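Local coordinates for profilin-1A (Acanthamoeba castellanii, PDB 1ACF), which binds actin monomers and so regulates their polymerisation in the cytoskeleton, and binds PIP2, which inhibits the formation of IP3 and DG, at residues Asn9-Gly12 with Gln18-Ile21; Ala33-Thr38 with Ile95-Tyr100. All coordinates share one frame; numbering follows the deposited sequence.

Interaction 1. Residues Asn9-Gly12 with Gln18-Ile21; sequences NLVG and QAAI
The backbone N of Ala19 is hydrogen-bonded to the hydroxyl OG of Ser32, and Val11 approaches it from the helix with its CG2 methyl, 3.8 Å from the Ala19 N. No hydrogen bond links the two segments themselves, and what joins them is a small apolar patch burying 166 Å² in all.

Two neighbouring residues of helix 2-11 share the work. Val11 has CG1 anti to its own N (chi1 165°), which places CG2 on the strand side, over the link between Gln18 and Ala19; the same methyl is 4.0 Å from Gln18 CA and 4.2 Å from Ala19 CB. Leu10 meets the alanine alongside rather than end on. Its chain is extended as far as CD1 (chi2 177°), and the Ala19 methyl fits against the stretch from CB to CD1, with Leu10 CB at 3.7 Å and CD1 at 3.3 Å from Ala19 CB. The second of these is tighter than normal carbon contact, so the helix and strand are pressed closely together at this point. CD2 turns away from the alanine. The backbones are nearest between Val11 CA and Gln18 CA, 6.1 Å apart.

Residues 9-11 form a wider, pi-type turn, and the Leu10 carbonyl is hydrogen-bonded to Thr13 OG1 in the loop beyond. In the profilin fold the N-terminal helix lies on one face of the central antiparallel sheet; here helix 2-11 rests on strand 18-23, which runs between strands 28-31 and 94-100, while Ala20 points away from the helix and touches Phe35.

Interaction 2. Residues Ala33-Thr38 with Ile95-Tyr100; sequences AGFAVT and ILVGVY
Apolar contact carries the whole of this meeting, and nearly all of it passes through the tip of one ring. Phe35 and Val99 touch where Phe35 CZ comes within 3.4 Å of Val99 CG2, with the neighbouring ring atom CE1 at 3.7 Å from the same methyl. The methyl approaches the ring at a slant. Val97 comes differently: its CG1 lies at the ring edge, close to the ring plane, 4.3 Å from Phe35 CZ. The two valines are alternate residues of one strand and both point toward the loop, so the CZ end of the ring meets a methyl of each. A first torsion of 178°, which sets CG of Phe35 anti to its backbone N, directs the ring inward from the loop to reach them.

Hydrogen bonds play no part between the segments, yet they shape the loop that delivers the ring. The carbonyl of Phe35 is bonded to Thr31 OG1 at the end of the preceding strand. At the far end of the loop Thr38 takes the N-cap position, its OG1 making a weak hydrogen bond to the backbone N of Gln41.

The contact is buried, and its centre lies about 6 Å from the centre of the chain. In the profilin fold the N- and C-terminal helices cover one face of the sheet; this contact belongs to the other, where segment 33-38 leads from strand 28-31 to helix 39-50 and Ala20 also touches the ring. Val97 meets Leu45 of helix 39-50, while Leu96 turns to helix 106-121.

In the fold
From the N terminus, the chain forms helix 2-11 and turns back at once: interaction 1 closes a loop of only five residues and lays the helix on strand 18-23. After strand 28-31 the chain enters the 33-38 loop, where interaction 2 opens; it closes 56 residues later, once most of the sheet has been built, on strand 94-100. The two contacts therefore follow in series, neither nested nor crossing. In space they are neighbours, their centres about 7 Å apart, because strands 18-23 and 94-100 pair antiparallel. Probable hydrogen bonds join them, Gln18 O to Val99 N at 2.8 Å being one. They join the N-terminal helix and a connecting loop to opposite faces of the sheet.

Interaction 1. Residues Asn9-Gly12 with Gln18-Ile21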
# COMPACT_ATOMS: atom_id res chain seq x y z
N ASN A 9 -6.47 -11.06 5.49
CA ASN A 9 -7.35 -9.85 5.44
C ASN A 9 -7.17 -9.05 4.20
O ASN A 9 -8.05 -8.23 3.81
CB ASN A 9 -7.20 -9.13 6.79
CG ASN A 9 -7.72 -9.95 7.97
OD1 ASN A 9 -8.93 -10.26 8.05
ND2 ASN A 9 -6.85 -10.40 8.88
N LEU A 10 -6.07 -9.26 3.51
CA LEU A 10 -5.84 -8.53 2.25
C LEU A 10 -5.91 -9.43 1.02
O LEU A 10 -6.82 -9.35 0.21
CB LEU A 10 -4.52 -7.74 2.40
CG LEU A 10 -4.62 -6.38 3.09
CD1 LEU A 10 -3.20 -5.79 3.21
CD2 LEU A 10 -5.50 -5.43 2.33
N VAL A 11 -4.92 -10.26 0.87
CA VAL A 11 -4.72 -11.19 -0.24
C VAL A 11 -5.89 -12.19 -0.24
O VAL A 11 -6.57 -12.35 -1.27
CB VAL A 11 -3.31 -11.81 -0.21
CG1 VAL A 11 -3.27 -13.02 -1.13
CG2 VAL A 11 -2.22 -10.83 -0.69
N GLY A 12 -6.11 -12.78 0.93
CA GLY A 12 -7.18 -13.72 1.11
C GLY A 12 -8.54 -13.32 0.63
O GLY A 12 -9.45 -14.19 0.48
N GLN A 18 -1.13 -8.84 -4.07
CA GLN A 18 0.07 -8.82 -3.23
C GLN A 18 -0.13 -7.67 -2.19
O GLN A 18 -0.63 -6.62 -2.66
CB GLN A 18 1.31 -8.39 -4.06
CG GLN A 18 1.56 -9.29 -5.26
CD GLN A 18 2.76 -8.99 -6.07
OE1 GLN A 18 3.80 -9.66 -5.96
NE2 GLN A 18 2.69 -7.98 -6.90
N ALA A 19 0.23 -7.94 -0.98
CA ALA A 19 0.07 -6.88 0.11
C ALA A 19 1.23 -6.92 1.08
O ALA A 19 1.91 -7.92 1.38
CB ALA A 19 -1.27 -7.07 0.79
N ALA A 20 1.56 -5.76 1.61
CA ALA A 20 2.63 -5.66 2.63
C ALA A 20 2.12 -4.66 3.69
O ALA A 20 1.18 -3.91 3.38
CB ALA A 20 3.96 -5.22 2.08
N ILE A 21 2.72 -4.75 4.87
CA ILE A 21 2.42 -3.83 5.97
C ILE A 21 3.75 -3.25 6.44
O ILE A 21 4.65 -4.03 6.83
CB ILE A 21 1.60 -4.38 7.16
CG1 ILE A 21 0.09 -4.52 6.88
CG2 ILE A 21 1.80 -3.38 8.35
CD1 ILE A 21 -0.61 -5.35 8.01

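Interaction 2. Residues Ala33-Thr38 with Ile95-Tyr100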
# COMPACT_ATOMS: atom_id res chain seq x y z
N ALA A 33 3.86 -13.67 0.27
CA ALA A 33 4.97 -14.51 -0.30
C ALA A 33 5.38 -13.98 -1.65
O ALA A 33 4.49 -13.78 -2.50
CB ALA A 33 4.52 -15.98 -0.29
N GLY A 34 6.65 -13.71 -1.89
CA GLY A 34 7.07 -13.15 -3.17
C GLY A 34 6.88 -11.69 -3.40
O GLY A 34 7.37 -11.16 -4.44
N PHE A 35 6.16 -10.94 -2.56
CA PHE A 35 6.04 -9.46 -2.74
C PHE A 35 7.16 -8.77 -1.94
O PHE A 35 7.36 -9.02 -0.76
CB PHE A 35 4.67 -8.98 -2.45
CG PHE A 35 4.45 -7.50 -2.56
CD1 PHE A 35 4.79 -6.82 -3.73
CD2 PHE A 35 3.94 -6.76 -1.49
CE1 PHE A 35 4.54 -5.48 -3.91
CE2 PHE A 35 3.64 -5.38 -1.65
CZ PHE A 35 3.92 -4.76 -2.89
N ALA A 36 7.99 -7.93 -2.57
CA ALA A 36 9.06 -7.26 -1.87
C ALA A 36 9.19 -5.74 -2.05
O ALA A 36 9.63 -5.24 -3.09
CB ALA A 36 10.43 -7.93 -2.11
N VAL A 37 8.86 -5.02 -1.01
CA VAL A 37 8.98 -3.55 -0.93
C VAL A 37 10.35 -3.32 -0.26
O VAL A 37 10.61 -3.80 0.85
CB VAL A 37 7.87 -2.82 -0.19
CG1 VAL A 37 8.27 -1.37 0.06
CG2 VAL A 37 6.54 -2.87 -0.90
N THR A 38 11.25 -2.68 -1.00
CA THR A 38 12.58 -2.52 -0.35
C THR A 38 12.52 -1.39 0.65
O THR A 38 11.54 -0.58 0.67
CB THR A 38 13.70 -2.50 -1.44
OG1 THR A 38 13.65 -1.24 -2.14
CG2 THR A 38 13.42 -3.66 -2.45
N ILE A 95 1.90 1.50 7.48
CA ILE A 95 1.43 1.75 6.11
C ILE A 95 1.01 0.41 5.45
O ILE A 95 1.80 -0.50 5.46
CB ILE A 95 2.45 2.45 5.17
CG1 ILE A 95 3.04 3.71 5.85
CG2 ILE A 95 1.63 2.82 3.88
CD1 ILE A 95 4.43 4.16 5.28
N LEU A 96 -0.20 0.46 4.94
CA LEU A 96 -0.81 -0.66 4.22
C LEU A 96 -0.55 -0.46 2.71
O LEU A 96 -0.76 0.66 2.25
CB LEU A 96 -2.31 -0.86 4.42
CG LEU A 96 -2.89 -0.97 5.77
CD1 LEU A 96 -4.35 -1.33 5.79
CD2 LEU A 96 -2.08 -2.04 6.54
N VAL A 97 -0.10 -1.58 2.11
CA VAL A 97 0.12 -1.61 0.65
C VAL A 97 -0.70 -2.78 0.04
O VAL A 97 -0.42 -3.94 0.40
CB VAL A 97 1.58 -1.70 0.21
CG1 VAL A 97 1.59 -1.51 -1.34
CG2 VAL A 97 2.55 -0.76 0.86
N GLY A 98 -1.59 -2.44 -0.81
CA GLY A 98 -2.46 -3.39 -1.52
C GLY A 98 -2.31 -3.23 -3.04
O GLY A 98 -2.93 -2.34 -3.67
N VAL A 99 -1.50 -4.14 -3.63
CA VAL A 99 -1.28 -4.11 -5.10
C VAL A 99 -2.40 -4.85 -5.86
O VAL A 99 -2.82 -5.94 -5.39
CB VAL A 99 0.09 -4.75 -5.42
CG1 VAL A 99 0.25 -4.99 -6.93
CG2 VAL A 99 1.28 -4.01 -4.92
N TYR A 100 -2.93 -4.34 -6.97
CA TYR A 100 -3.97 -5.12 -7.70
C TYR A 100 -3.61 -5.29 -9.18
O TYR A 100 -2.82 -4.49 -9.75
CB TYR A 100 -5.41 -4.54 -7.59
CG TYR A 100 -5.51 -3.13 -8.15
CD1 TYR A 100 -5.10 -2.04 -7.36
CD2 TYR A 100 -5.90 -2.87 -9.45
CE1 TYR A 100 -5.15 -0.73 -7.85
CE2 TYR A 100 -5.97 -1.55 -9.93
CZ TYR A 100 -5.58 -0.48 -9.14
OH TYR A 100 -5.61 0.82 -9.59